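Local coordinates for pectinesterase (Aspergillus niger, PDB 5C1E), which hydrolyses the methyl esters of galacturonosyl units in pectin, releasing methanol and free carboxylates, and probably helps macerate plant tissue, at residues Q149-C154 and A167-G172; E173-S178 and N204-S209; Y198-C203 and Q232-S237; R228-N233 and L255-N260. All coordinates share one frame; numbering follows the deposited sequence. Where two conformers were deposited one is given.

Contact 1: residues Q149-C154 and A167-G172; sequences QYYSNC and ASVWFG. With SO4 (sulfate ion), chain C.
Two successive rungs of the right-handed parallel beta-helix of pectin methylesterases meet where strand 148-152 runs beside strand 168-172, and Tyr-150 pairs with Trp-170 on one face, Tyr-151 with Phe-171 on the other. Backbone hydrogen bonds of parallel-strand type join the rungs from Gln-149 N to Ser-168 O through to Asn-153 N, which donates to Gly-172 O; the straightest is Gly-172 N to Tyr-151 O (2.8 Å). On the face inside the helix, the Tyr-151 and Phe-171 rings are slid apart and overlap little, planes 25° and centroids 4.9 Å apart, with Phe-171 CE1 over the rim of the tyrosine face. Tyr-151 CD1 also meets Val-169 CG2 at 3.7 Å, and Phe-130 stacks on the same tyrosine from the preceding rung. The Tyr-151 hydroxyl donates to Gln-149 OE1 (2.8 Å), a bond nearly in line with the amide C=O, while Gln-149 NE2 binds Ala-146 O. On the outer face, Tyr-150 and Trp-170 both hold CG opposite the backbone N (chi1 176° and -177°), which sends the rings out side by side, Tyr-150 CE1 3.6 Å from Trp-170 CD1. Their polar ends bind a sulfate, probably from the crystallisation liquor: Tyr-150 OH gives to O3 (2.6 Å) and Trp-170 NE1 to O2 (3.0 Å). With Lys-283 as a further donor, the outer face beside this pair is a place able to hold an anion.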
loop_
_atom_site.group_PDB
_atom_site.type_symbol
_atom_site.label_atom_id
_atom_site.label_comp_id
_atom_site.label_asym_id
_atom_site.label_seq_id
_atom_site.Cartn_x
_atom_site.Cartn_y
_atom_site.Cartn_z
ATOM N N GLN A 149 -7.108 0.572 6.644
ATOM C CA GLN A 149 -5.677 0.438 6.464
ATOM C C GLN A 149 -5.023 1.799 6.458
ATOM O O GLN A 149 -5.605 2.782 5.959
ATOM C CB GLN A 149 -5.359 -0.295 5.164
ATOM C CG GLN A 149 -6.046 -1.638 5.041
ATOM C CD GLN A 149 -5.674 -2.407 3.785
ATOM O OE1 GLN A 149 -4.596 -2.235 3.207
ATOM N NE2 GLN A 149 -6.553 -3.303 3.386
ATOM N N TYR A 150 -3.801 1.835 6.984
ATOM C CA TYR A 150 -3.041 3.059 7.128
ATOM C C TYR A 150 -1.601 2.818 6.677
ATOM O O TYR A 150 -0.953 1.881 7.144
ATOM C CB TYR A 150 -3.110 3.518 8.592
ATOM C CG TYR A 150 -2.285 4.733 8.928
ATOM C CD1 TYR A 150 -2.751 6.007 8.673
ATOM C CD2 TYR A 150 -1.036 4.603 9.525
ATOM C CE1 TYR A 150 -1.988 7.123 8.997
ATOM C CE2 TYR A 150 -0.276 5.705 9.857
ATOM C CZ TYR A 150 -0.747 6.956 9.586
ATOM O OH TYR A 150 0.020 8.033 9.919
ATOM N N TYR A 151 -1.133 3.646 5.740
ATOM C CA TYR A 151 0.225 3.557 5.192
ATOM C C TYR A 151 0.909 4.890 5.434
ATOM O O TYR A 151 0.424 5.914 4.975
ATOM C CB TYR A 151 0.216 3.249 3.675
ATOM C CG TYR A 151 -0.347 1.885 3.331
ATOM C CD1 TYR A 151 -1.712 1.638 3.398
ATOM C CD2 TYR A 151 0.488 0.842 2.948
ATOM C CE1 TYR A 151 -2.226 0.388 3.115
ATOM C CE2 TYR A 151 -0.015 -0.421 2.653
ATOM C CZ TYR A 151 -1.377 -0.647 2.754
ATOM O OH TYR A 151 -1.891 -1.885 2.464
ATOM N N SER A 152 2.034 4.866 6.152
ATOM C CA SER A 152 2.789 6.077 6.440
ATOM C C SER A 152 4.242 5.963 6.024
ATOM O O SER A 152 4.923 5.008 6.386
ATOM C CB SER A 152 2.757 6.410 7.942
ATOM O OG SER A 152 3.395 7.663 8.133
ATOM N N ASN A 153 4.737 6.962 5.306
ATOM C CA ASN A 153 6.156 6.989 4.917
ATOM C C ASN A 153 6.590 5.739 4.173
ATOM O O ASN A 153 7.718 5.243 4.327
ATOM C CB ASN A 153 7.046 7.264 6.128
ATOM C CG ASN A 153 6.919 8.692 6.596
ATOM O OD1 ASN A 153 7.672 9.554 6.166
ATOM N ND2 ASN A 153 5.913 8.963 7.430
ATOM N N CYS A 154 5.681 5.257 3.327
ATOM C CA CYS A 154 5.932 4.108 2.503
ATOM C C CYS A 154 6.235 4.543 1.070
ATOM O O CYS A 154 6.006 5.698 0.680
ATOM C CB CYS A 154 4.729 3.156 2.503
ATOM S SG CYS A 154 4.385 2.351 4.099
ATOM N N ALA A 167 -10.596 -1.455 0.188
ATOM C CA ALA A 167 -10.187 -1.008 1.510
ATOM C C ALA A 167 -10.606 0.429 1.709
ATOM O O ALA A 167 -10.728 1.184 0.732
ATOM C CB ALA A 167 -8.679 -1.125 1.664
ATOM N N SER A 168 -10.795 0.822 2.963
ATOM C CA SER A 168 -10.858 2.230 3.282
ATOM C C SER A 168 -9.481 2.590 3.812
ATOM O O SER A 168 -9.079 2.121 4.891
ATOM C CB SER A 168 -11.949 2.552 4.286
ATOM O OG SER A 168 -12.207 3.932 4.233
ATOM N N VAL A 169 -8.757 3.391 3.034
ATOM C CA VAL A 169 -7.304 3.469 3.198
ATOM C C VAL A 169 -6.789 4.889 3.152
ATOM O O VAL A 169 -7.219 5.701 2.325
ATOM C CB VAL A 169 -6.582 2.551 2.169
ATOM C CG1 VAL A 169 -7.033 2.866 0.757
ATOM C CG2 VAL A 169 -5.066 2.618 2.314
ATOM N N TRP A 170 -5.870 5.172 4.075
ATOM C CA TRP A 170 -5.193 6.456 4.200
ATOM C C TRP A 170 -3.711 6.265 3.921
ATOM O O TRP A 170 -3.062 5.452 4.589
ATOM C CB TRP A 170 -5.348 6.988 5.614
ATOM C CG TRP A 170 -4.738 8.344 5.834
ATOM C CD1 TRP A 170 -3.424 8.623 6.070
ATOM C CD2 TRP A 170 -5.427 9.600 5.889
ATOM N NE1 TRP A 170 -3.249 9.962 6.262
ATOM C CE2 TRP A 170 -4.461 10.591 6.157
ATOM C CE3 TRP A 170 -6.763 9.983 5.748
ATOM C CZ2 TRP A 170 -4.786 11.938 6.263
ATOM C CZ3 TRP A 170 -7.088 11.319 5.864
ATOM C CH2 TRP A 170 -6.109 12.287 6.115
ATOM N N PHE A 171 -3.203 6.984 2.922
ATOM C CA PHE A 171 -1.773 7.036 2.605
ATOM C C PHE A 171 -1.246 8.385 3.029
ATOM O O PHE A 171 -1.681 9.402 2.516
ATOM C CB PHE A 171 -1.526 6.851 1.116
ATOM C CG PHE A 171 -1.955 5.516 0.594
ATOM C CD1 PHE A 171 -1.079 4.453 0.593
ATOM C CD2 PHE A 171 -3.223 5.337 0.069
ATOM C CE1 PHE A 171 -1.461 3.214 0.108
ATOM C CE2 PHE A 171 -3.618 4.098 -0.423
ATOM C CZ PHE A 171 -2.733 3.035 -0.397
ATOM N N GLY A 172 -0.352 8.383 4.011
ATOM C CA GLY A 172 0.190 9.618 4.557
ATOM C C GLY A 172 1.685 9.698 4.318
ATOM O O GLY A 172 2.439 8.776 4.663
HETATM S S SO4 C . -1.068 11.355 9.013
HETATM O O1 SO4 C . 0.005 12.299 9.445
HETATM O O2 SO4 C . -0.685 10.774 7.698
HETATM O O3 SO4 C . -1.289 10.269 10.005
HETATM O O4 SO4 C . -2.338 12.112 8.907
#

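Contact 2: residues E173-S178 and N204-S209; sequences ECDIVS and NIKAAS
Cys-174 opens the pairing with Asn-204: its carbonyl O accepts from Asn-204 N at 2.9 Å as the chain enters strand 175-178. Next comes Asp-175, whose OD1 rests against Asn-204 CB at 3.2 Å. The other oxygen, OD2, is taken by the hydroxyl of Tyr-69 and stays 4.5 Å from Lys-206 NZ, too far for a salt bridge, though the two charges probably attract. Ile-176 turns to the opposite face and lies alongside Ile-205, CB to CG1 4.1 Å, both packed on Ile-184; its backbone N and O bind Asn-204 O and Lys-206 N. Val-177 returns to the outer face. Its CG1, opposite the backbone N (chi1 -176°), reaches Ala-208 CA at 3.5 Å, while CG2 touches Lys-206 NZ at 3.8 Å, where the bend at chi4 (86°) brings the ammonium back. Ser-178 closes the segment: its N donates to Lys-206 O, its O receives Ala-208 N from above the carbonyl plane, and its OG binds the hydroxyl of Tyr-162. Asp-175, Val-177 and Lys-206 thus line the outer face, while Ile-176 and Ile-205, stacked in register and pointing into the coil, form the inward row of neighbouring rungs of a parallel beta-helix.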
loop_
_atom_site.group_PDB
_atom_site.type_symbol
_atom_site.label_atom_id
_atom_site.label_comp_id
_atom_site.label_asym_id
_atom_site.label_seq_id
_atom_site.Cartn_x
_atom_site.Cartn_y
_atom_site.Cartn_z
ATOM N N GLU A 173 2.135 10.813 3.768
ATOM C CA GLU A 173 3.567 11.047 3.564
ATOM C C GLU A 173 4.258 9.881 2.840
ATOM O O GLU A 173 5.364 9.502 3.203
ATOM C CB GLU A 173 4.259 11.308 4.901
ATOM C CG GLU A 173 3.792 12.568 5.603
ATOM C CD GLU A 173 4.322 12.715 7.033
ATOM O OE1 GLU A 173 5.175 11.924 7.499
ATOM O OE2 GLU A 173 3.859 13.651 7.716
ATOM N N CYS A 174 3.598 9.332 1.818
ATOM C CA CYS A 174 4.160 8.253 1.024
ATOM C C CYS A 174 4.709 8.776 -0.286
ATOM O O CYS A 174 4.239 9.798 -0.822
ATOM C CB CYS A 174 3.104 7.193 0.718
ATOM S SG CYS A 174 2.516 6.278 2.152
ATOM N N ASP A 175 5.693 8.054 -0.812
ATOM C CA ASP A 175 6.144 8.280 -2.170
ATOM C C ASP A 175 5.423 7.274 -3.037
ATOM O O ASP A 175 5.531 6.070 -2.825
ATOM C CB ASP A 175 7.669 8.137 -2.289
ATOM C CG ASP A 175 8.424 9.332 -1.698
ATOM O OD1 ASP A 175 7.895 10.463 -1.685
ATOM O OD2 ASP A 175 9.557 9.133 -1.236
ATOM N N ILE A 176 4.660 7.783 -4.000
ATOM C CA ILE A 176 3.898 6.961 -4.906
ATOM C C ILE A 176 4.566 7.127 -6.265
ATOM O O ILE A 176 4.574 8.226 -6.840
ATOM C CB ILE A 176 2.418 7.367 -4.876
ATOM C CG1 ILE A 176 1.832 7.053 -3.500
ATOM C CG2 ILE A 176 1.638 6.703 -5.998
ATOM C CD1 ILE A 176 0.474 7.662 -3.233
ATOM N N VAL A 177 5.159 6.035 -6.743
ATOM C CA VAL A 177 6.154 6.065 -7.813
ATOM C C VAL A 177 5.684 5.243 -9.006
ATOM O O VAL A 177 5.572 4.031 -8.908
ATOM C CB VAL A 177 7.501 5.515 -7.314
ATOM C CG1 VAL A 177 8.578 5.634 -8.394
ATOM C CG2 VAL A 177 7.937 6.242 -6.036
ATOM N N SER A 178 5.410 5.897 -10.132
ATOM C CA SER A 178 4.989 5.190 -11.344
ATOM C C SER A 178 6.192 4.748 -12.182
ATOM O O SER A 178 7.062 5.576 -12.515
ATOM C CB SER A 178 4.062 6.062 -12.220
ATOM O OG SER A 178 2.734 6.111 -11.728
ATOM N N ASN A 204 3.840 12.246 -2.233
ATOM C CA ASN A 204 4.607 12.699 -3.366
ATOM C C ASN A 204 4.437 11.709 -4.507
ATOM O O ASN A 204 4.826 10.540 -4.392
ATOM C CB ASN A 204 6.072 12.796 -2.994
ATOM C CG ASN A 204 6.894 13.406 -4.097
ATOM O OD1 ASN A 204 6.490 14.409 -4.704
ATOM N ND2 ASN A 204 8.047 12.818 -4.369
ATOM N N ILE A 205 3.835 12.174 -5.595
ATOM C CA ILE A 205 3.560 11.325 -6.765
ATOM C C ILE A 205 4.595 11.692 -7.851
ATOM O O ILE A 205 4.683 12.846 -8.250
ATOM C CB ILE A 205 2.117 11.550 -7.290
ATOM C CG1 ILE A 205 1.051 10.922 -6.378
ATOM C CG2 ILE A 205 1.941 10.906 -8.658
ATOM C CD1 ILE A 205 1.041 11.408 -4.950
ATOM N N LYS A 206 5.364 10.720 -8.316
ATOM C CA LYS A 206 6.433 10.994 -9.283
ATOM C C LYS A 206 6.785 9.754 -10.105
ATOM O O LYS A 206 6.407 8.642 -9.749
ATOM C CB LYS A 206 7.686 11.497 -8.552
ATOM C CG LYS A 206 8.187 10.536 -7.477
ATOM C CD LYS A 206 9.540 10.968 -6.923
ATOM C CE LYS A 206 9.806 10.392 -5.541
ATOM N NZ LYS A 206 10.403 9.036 -5.613
ATOM N N ALA A 207 7.506 9.966 -11.203
ATOM C CA ALA A 207 8.039 8.871 -12.012
ATOM C C ALA A 207 9.201 8.171 -11.314
ATOM O O ALA A 207 9.938 8.774 -10.524
ATOM C CB ALA A 207 8.516 9.394 -13.362
ATOM N N ALA A 208 9.362 6.885 -11.614
ATOM C CA ALA A 208 10.557 6.146 -11.231
ATOM C C ALA A 208 11.746 6.768 -11.951
ATOM O O ALA A 208 11.590 7.350 -13.030
ATOM C CB ALA A 208 10.427 4.683 -11.613
ATOM N N SER A 209 12.935 6.669 -11.366
ATOM C CA SER A 209 14.092 7.262 -12.006
ATOM C C SER A 209 14.337 6.534 -13.336
ATOM O O SER A 209 14.096 5.345 -13.447
ATOM C CB SER A 209 15.312 7.219 -11.087
ATOM O OG SER A 209 15.628 5.889 -10.759
#

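Contact 3: residues Y198-C203 and Q232-S237; sequences YAIDNC and QNSVLS
Asp-201 meets Gln-232 and Asn-233 where two coils of the parallel beta-helix turn from one sheet to the next, and here the packing is tight. Asp-201 OD1 takes two amide donors from opposite faces of its carboxylate: Gln-232 NE2 on the anti side at 3.0 Å, and Asn-233 ND2 on the syn side at 3.1 Å. The Asn-233 bond is the straighter (163°), and OD1 lies in the plane of that amide, which stands almost perpendicular to the carboxylate. Two bonds on one oxygen should hold the carboxylate against rotation. Gln-232 reaches across with CG wedged between its backbone N and carbonyl carbon (chi1 54°) and the chain extended beyond; its OE1 is held by Val-281 N. Backbone bonds join the coils on both sides of the turn, Gln-232 N to Ile-200 O (2.8 Å) and Val-235 N to Cys-203 O (2.9 Å).

Asn-202 and Asn-233 both adopt left-handed backbone angles, so the two corners repeat one above the other. Asn-202 N donates to Gln-232 O (3.1 Å), which anchors this corner, and Asn-202 CA makes a CA-H...O contact of 3.1 Å with Asn-233 O. The looseness on the solvent side is in the exposed side chains of Asn-202 and Val-235, the latter touching the corner little. Between the two zones sits Ser-234, whose OG donates to Gln-232 O from above the carbonyl plane and accepts Cys-203 N at 3.0 Å.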
loop_
_atom_site.group_PDB
_atom_site.type_symbol
_atom_site.label_atom_id
_atom_site.label_comp_id
_atom_site.label_asym_id
_atom_site.label_seq_id
_atom_site.Cartn_x
_atom_site.Cartn_y
_atom_site.Cartn_z
ATOM N N TYR A 198 -10.443 6.017 -0.468
ATOM C CA TYR A 198 -8.989 6.187 -0.504
ATOM C C TYR A 198 -8.705 7.669 -0.250
ATOM O O TYR A 198 -9.256 8.551 -0.946
ATOM C CB TYR A 198 -8.378 5.915 -1.873
ATOM C CG TYR A 198 -8.382 4.493 -2.417
ATOM C CD1 TYR A 198 -9.280 3.512 -1.972
ATOM C CD2 TYR A 198 -7.519 4.166 -3.463
ATOM C CE1 TYR A 198 -9.264 2.230 -2.509
ATOM C CE2 TYR A 198 -7.504 2.909 -4.020
ATOM C CZ TYR A 198 -8.370 1.945 -3.554
ATOM O OH TYR A 198 -8.320 0.727 -4.143
ATOM N N ALA A 199 -7.795 7.927 0.669
ATOM C CA ALA A 199 -7.282 9.277 0.879
ATOM C C ALA A 199 -5.773 9.249 0.704
ATOM O O ALA A 199 -5.070 8.538 1.423
ATOM C CB ALA A 199 -7.655 9.788 2.262
ATOM N N ILE A 200 -5.279 10.037 -0.254
ATOM C CA ILE A 200 -3.837 10.180 -0.474
ATOM C C ILE A 200 -3.445 11.571 0.017
ATOM O O ILE A 200 -3.819 12.572 -0.593
ATOM C CB ILE A 200 -3.490 9.929 -1.948
ATOM C CG1 ILE A 200 -3.770 8.458 -2.247
ATOM C CG2 ILE A 200 -2.038 10.281 -2.229
ATOM C CD1 ILE A 200 -3.963 8.152 -3.694
ATOM N N ASP A 201 -2.748 11.610 1.151
ATOM C CA ASP A 201 -2.552 12.846 1.917
ATOM C C ASP A 201 -1.088 13.169 2.153
ATOM O O ASP A 201 -0.337 12.350 2.683
ATOM C CB ASP A 201 -3.261 12.751 3.271
ATOM C CG ASP A 201 -3.101 14.010 4.104
ATOM O OD1 ASP A 201 -3.882 14.957 3.911
ATOM O OD2 ASP A 201 -2.217 14.033 4.973
ATOM N N ASN A 202 -0.685 14.381 1.786
ATOM C CA ASN A 202 0.721 14.791 1.933
ATOM C C ASN A 202 1.674 13.758 1.334
ATOM O O ASN A 202 2.716 13.437 1.908
ATOM C CB ASN A 202 1.040 15.061 3.420
ATOM C CG ASN A 202 0.413 16.353 3.933
ATOM O OD1 ASN A 202 -0.652 16.358 4.580
ATOM N ND2 ASN A 202 1.077 17.460 3.656
ATOM N N CYS A 203 1.304 13.214 0.177
ATOM C CA CYS A 203 2.162 12.278 -0.526
ATOM C C CYS A 203 2.897 12.972 -1.665
ATOM O O CYS A 203 2.627 14.128 -2.000
ATOM C CB CYS A 203 1.352 11.089 -1.050
ATOM S SG CYS A 203 0.622 10.066 0.261
ATOM N N GLN A 232 -5.036 14.889 -1.687
ATOM C CA GLN A 232 -5.071 16.154 -0.954
ATOM C C GLN A 232 -3.708 16.513 -0.375
ATOM O O GLN A 232 -2.935 15.633 0.049
ATOM C CB GLN A 232 -6.125 16.093 0.165
ATOM C CG GLN A 232 -5.970 14.932 1.116
ATOM C CD GLN A 232 -7.084 14.858 2.153
ATOM O OE1 GLN A 232 -8.233 15.135 1.857
ATOM N NE2 GLN A 232 -6.751 14.428 3.347
ATOM N N ASN A 233 -3.414 17.812 -0.338
ATOM C CA ASN A 233 -2.178 18.292 0.270
ATOM C C ASN A 233 -0.925 17.587 -0.263
ATOM O O ASN A 233 0.049 17.413 0.476
ATOM C CB ASN A 233 -2.241 18.121 1.792
ATOM C CG ASN A 233 -3.460 18.767 2.410
ATOM O OD1 ASN A 233 -3.765 19.919 2.129
ATOM N ND2 ASN A 233 -4.154 18.029 3.284
ATOM N N SER A 234 -0.953 17.188 -1.537
ATOM C CA SER A 234 0.088 16.359 -2.110
ATOM C C SER A 234 0.795 17.026 -3.269
ATOM O O SER A 234 0.281 17.983 -3.871
ATOM C CB SER A 234 -0.496 15.031 -2.608
ATOM O OG SER A 234 -0.981 14.255 -1.545
ATOM N N VAL A 235 1.983 16.513 -3.568
ATOM C CA VAL A 235 2.769 16.942 -4.710
ATOM C C VAL A 235 2.574 15.983 -5.881
ATOM O O VAL A 235 2.833 14.779 -5.763
ATOM C CB VAL A 235 4.265 17.059 -4.376
ATOM C CG1 VAL A 235 5.016 17.665 -5.558
ATOM C CG2 VAL A 235 4.469 17.936 -3.146
ATOM N N LEU A 236 2.125 16.530 -7.003
ATOM C CA LEU A 236 1.871 15.763 -8.222
ATOM C C LEU A 236 2.829 16.234 -9.299
ATOM O O LEU A 236 2.775 17.412 -9.708
ATOM C CB LEU A 236 0.447 15.987 -8.689
ATOM C CG LEU A 236 -0.674 15.625 -7.703
ATOM C CD1 LEU A 236 -1.985 16.017 -8.355
ATOM C CD2 LEU A 236 -0.644 14.147 -7.356
ATOM N N SER A 237 3.705 15.341 -9.758
ATOM C CA SER A 237 4.671 15.714 -10.786
ATOM C C SER A 237 4.005 15.796 -12.164
ATOM O O SER A 237 2.820 15.470 -12.319
ATOM C CB SER A 237 5.841 14.731 -10.813
ATOM O OG SER A 237 5.537 13.577 -11.571
#

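Contact 4: residues R228-N233 and L255-N260; sequences RVIYQN and LYYEYN. With SO4 (sulfate ion), chain E.
This is an edge pairing of parallel strands: 255-259 ends the ten-strand sheet of the beta-helix and runs beside 228-232, their axes 4.7 Å apart. Five backbone bonds run from Val-229 N with Leu-255 O to Asn-233 N with Tyr-259 O (2.8 Å). Above one face, Ile-230 swings CG1 opposite its backbone N (chi1 -179°) and presses it on Tyr-257 CB at 3.7 Å. Arg-228 CG lies 3.8 Å from Leu-255 CB and near the edge of the Tyr-257 ring. The arginine then bends at chi3, and its guanidinium meets a sulfate, probably from the crystallisation liquor, edge-on through NH1 to O4 and NH2 to O2, both 2.8 Å. A water joins Arg-228 NH1 to Tyr-257 OH, and NH2 also binds Gly-196 O. On the other face Val-229 CG2 touches Tyr-256 CE1 at 3.8 Å. At the corner, Asn-260 ND2 donates to Asn-233 OD1 (3.0 Å, 170°), in plane with both C=O and donor amide, extending the asparagine corner by one coil. Strand 198-201 flanks 228-232 on its other side; Trp-197 contacts both Arg-228 and Tyr-257, Trp-245 stacks on Tyr-256, and Glu-258, bridged to Arg-271, packs on Leu-236 of strand 235-236.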
loop_
_atom_site.group_PDB
_atom_site.type_symbol
_atom_site.label_atom_id
_atom_site.label_comp_id
_atom_site.label_asym_id
_atom_site.label_seq_id
_atom_site.Cartn_x
_atom_site.Cartn_y
_atom_site.Cartn_z
ATOM N N ARG A 228 -14.153 5.788 -4.902
ATOM C CA ARG A 228 -13.976 7.070 -4.218
ATOM C C ARG A 228 -12.546 7.318 -3.772
ATOM O O ARG A 228 -12.015 6.602 -2.916
ATOM C CB ARG A 228 -14.888 7.167 -3.002
ATOM C CG ARG A 228 -14.789 8.512 -2.286
ATOM C CD ARG A 228 -16.039 8.824 -1.484
ATOM N NE ARG A 228 -16.313 7.804 -0.489
ATOM C CZ ARG A 228 -17.427 7.764 0.237
ATOM N NH1 ARG A 228 -18.354 8.707 0.084
ATOM N NH2 ARG A 228 -17.616 6.796 1.124
ATOM N N VAL A 229 -11.939 8.345 -4.353
ATOM C CA VAL A 229 -10.531 8.646 -4.108
ATOM C C VAL A 229 -10.333 10.154 -4.022
ATOM O O VAL A 229 -10.869 10.890 -4.856
ATOM C CB VAL A 229 -9.666 8.124 -5.256
ATOM C CG1 VAL A 229 -8.193 8.399 -4.991
ATOM C CG2 VAL A 229 -9.901 6.620 -5.484
ATOM N N ILE A 230 -9.569 10.587 -3.015
ATOM C CA ILE A 230 -9.141 11.989 -2.888
ATOM C C ILE A 230 -7.622 12.085 -2.794
ATOM O O ILE A 230 -6.993 11.354 -2.014
ATOM C CB ILE A 230 -9.826 12.731 -1.703
ATOM C CG1 ILE A 230 -9.347 14.190 -1.653
ATOM C CG2 ILE A 230 -9.586 12.045 -0.372
ATOM C CD1 ILE A 230 -10.240 15.079 -0.821
ATOM N N TYR A 231 -7.033 12.969 -3.604
ATOM C CA TYR A 231 -5.635 13.346 -3.460
ATOM C C TYR A 231 -5.624 14.751 -2.869
ATOM O O TYR A 231 -6.172 15.684 -3.465
ATOM C CB TYR A 231 -4.913 13.375 -4.807
ATOM C CG TYR A 231 -4.560 12.029 -5.432
ATOM C CD1 TYR A 231 -5.538 11.252 -6.047
ATOM C CD2 TYR A 231 -3.244 11.597 -5.516
ATOM C CE1 TYR A 231 -5.219 10.040 -6.658
ATOM C CE2 TYR A 231 -2.911 10.391 -6.128
ATOM C CZ TYR A 231 -3.904 9.606 -6.688
ATOM O OH TYR A 231 -3.597 8.405 -7.318
ATOM N N GLN A 232 -5.036 14.889 -1.687
ATOM C CA GLN A 232 -5.071 16.154 -0.954
ATOM C C GLN A 232 -3.708 16.513 -0.375
ATOM O O GLN A 232 -2.935 15.633 0.049
ATOM C CB GLN A 232 -6.125 16.093 0.165
ATOM C CG GLN A 232 -5.970 14.932 1.116
ATOM C CD GLN A 232 -7.084 14.858 2.153
ATOM O OE1 GLN A 232 -8.233 15.135 1.857
ATOM N NE2 GLN A 232 -6.751 14.428 3.347
ATOM N N ASN A 233 -3.414 17.812 -0.338
ATOM C CA ASN A 233 -2.178 18.292 0.270
ATOM C C ASN A 233 -0.925 17.587 -0.263
ATOM O O ASN A 233 0.049 17.413 0.476
ATOM C CB ASN A 233 -2.241 18.121 1.792
ATOM C CG ASN A 233 -3.460 18.767 2.410
ATOM O OD1 ASN A 233 -3.765 19.919 2.129
ATOM N ND2 ASN A 233 -4.154 18.029 3.284
ATOM N N LEU A 255 -16.412 9.041 -7.327
ATOM C CA LEU A 255 -16.275 10.213 -6.462
ATOM C C LEU A 255 -14.779 10.519 -6.329
ATOM O O LEU A 255 -14.056 9.981 -5.463
ATOM C CB LEU A 255 -16.921 9.969 -5.099
ATOM C CG LEU A 255 -18.442 9.749 -5.031
ATOM C CD1 LEU A 255 -19.193 10.822 -5.809
ATOM C CD2 LEU A 255 -18.847 8.388 -5.558
ATOM N N TYR A 256 -14.329 11.365 -7.236
ATOM C CA TYR A 256 -12.923 11.721 -7.396
ATOM C C TYR A 256 -12.664 13.198 -7.078
ATOM O O TYR A 256 -13.260 14.099 -7.677
ATOM C CB TYR A 256 -12.518 11.434 -8.831
ATOM C CG TYR A 256 -12.321 9.973 -9.206
ATOM C CD1 TYR A 256 -12.076 8.988 -8.250
ATOM C CD2 TYR A 256 -12.359 9.586 -10.554
ATOM C CE1 TYR A 256 -11.858 7.656 -8.627
ATOM C CE2 TYR A 256 -12.153 8.272 -10.938
ATOM C CZ TYR A 256 -11.900 7.314 -9.985
ATOM O OH TYR A 256 -11.659 6.032 -10.382
ATOM N N TYR A 257 -11.726 13.432 -6.166
ATOM C CA TYR A 257 -11.504 14.751 -5.599
ATOM C C TYR A 257 -10.033 15.116 -5.571
ATOM O O TYR A 257 -9.159 14.254 -5.408
ATOM C CB TYR A 257 -11.964 14.779 -4.154
ATOM C CG TYR A 257 -13.377 14.335 -3.885
ATOM C CD1 TYR A 257 -14.418 15.240 -3.942
ATOM C CD2 TYR A 257 -13.664 13.026 -3.530
ATOM C CE1 TYR A 257 -15.711 14.867 -3.645
ATOM C CE2 TYR A 257 -14.955 12.636 -3.228
ATOM C CZ TYR A 257 -15.977 13.550 -3.303
ATOM O OH TYR A 257 -17.268 13.185 -3.013
ATOM N N GLU A 258 -9.767 16.409 -5.696
ATOM C CA GLU A 258 -8.459 16.951 -5.352
ATOM C C GLU A 258 -8.612 18.149 -4.423
ATOM O O GLU A 258 -9.561 18.915 -4.549
ATOM C CB GLU A 258 -7.727 17.375 -6.596
ATOM C CG GLU A 258 -7.217 16.228 -7.439
ATOM C CD GLU A 258 -6.639 16.747 -8.734
ATOM O OE1 GLU A 258 -5.417 17.001 -8.754
ATOM O OE2 GLU A 258 -7.412 16.942 -9.699
ATOM N N TYR A 259 -7.691 18.308 -3.480
ATOM C CA TYR A 259 -7.751 19.449 -2.572
ATOM C C TYR A 259 -6.355 19.899 -2.171
ATOM O O TYR A 259 -5.626 19.156 -1.518
ATOM C CB TYR A 259 -8.565 19.138 -1.311
ATOM C CG TYR A 259 -8.703 20.367 -0.440
ATOM C CD1 TYR A 259 -9.669 21.332 -0.722
ATOM C CD2 TYR A 259 -7.834 20.598 0.622
ATOM C CE1 TYR A 259 -9.781 22.480 0.041
ATOM C CE2 TYR A 259 -7.936 21.746 1.390
ATOM C CZ TYR A 259 -8.915 22.684 1.090
ATOM O OH TYR A 259 -9.044 23.828 1.844
ATOM N N ASN A 260 -6.005 21.125 -2.556
ATOM C CA ASN A 260 -4.752 21.754 -2.129
ATOM C C ASN A 260 -3.495 20.962 -2.525
ATOM O O ASN A 260 -2.585 20.793 -1.718
ATOM C CB ASN A 260 -4.763 21.991 -0.602
ATOM C CG ASN A 260 -3.621 22.895 -0.150
ATOM O OD1 ASN A 260 -3.327 23.893 -0.803
ATOM N ND2 ASN A 260 -2.940 22.513 0.932
HETATM S S SO4 E . -20.735 8.099 2.598
HETATM O O1 SO4 E . -20.260 9.382 3.171
HETATM O O2 SO4 E . -19.785 7.014 2.911
HETATM O O3 SO4 E . -22.065 7.775 3.157
HETATM O O4 SO4 E . -20.887 8.272 1.131
HETATM O O HOH W 1 -18.518 11.236 -1.378
#

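In the fold
Contacts 1, 3 and 4 follow one another along the ten-strand sheet; contact 2 lies in the eight-strand sheet reached through the turns after strands 168-172 and 198-201, and contact 3 runs from the first sheet into the second. Contact 1 is the most buried, about 7 Å from the chain centre to its own centre, and relies on aromatic rings; contact 4, about 17 Å out, mixes apolar pairs with water and ions. At the corner in contact 3, amides and a carboxylate replace ring packing, and Gln-232 and Asn-233 are shared with contact 4. Contact 2 combines an isoleucine interior with a partly exposed charged face. Trp-170 packs on Asp-201 and Gln-232, joining contact 1 to contacts 3 and 4.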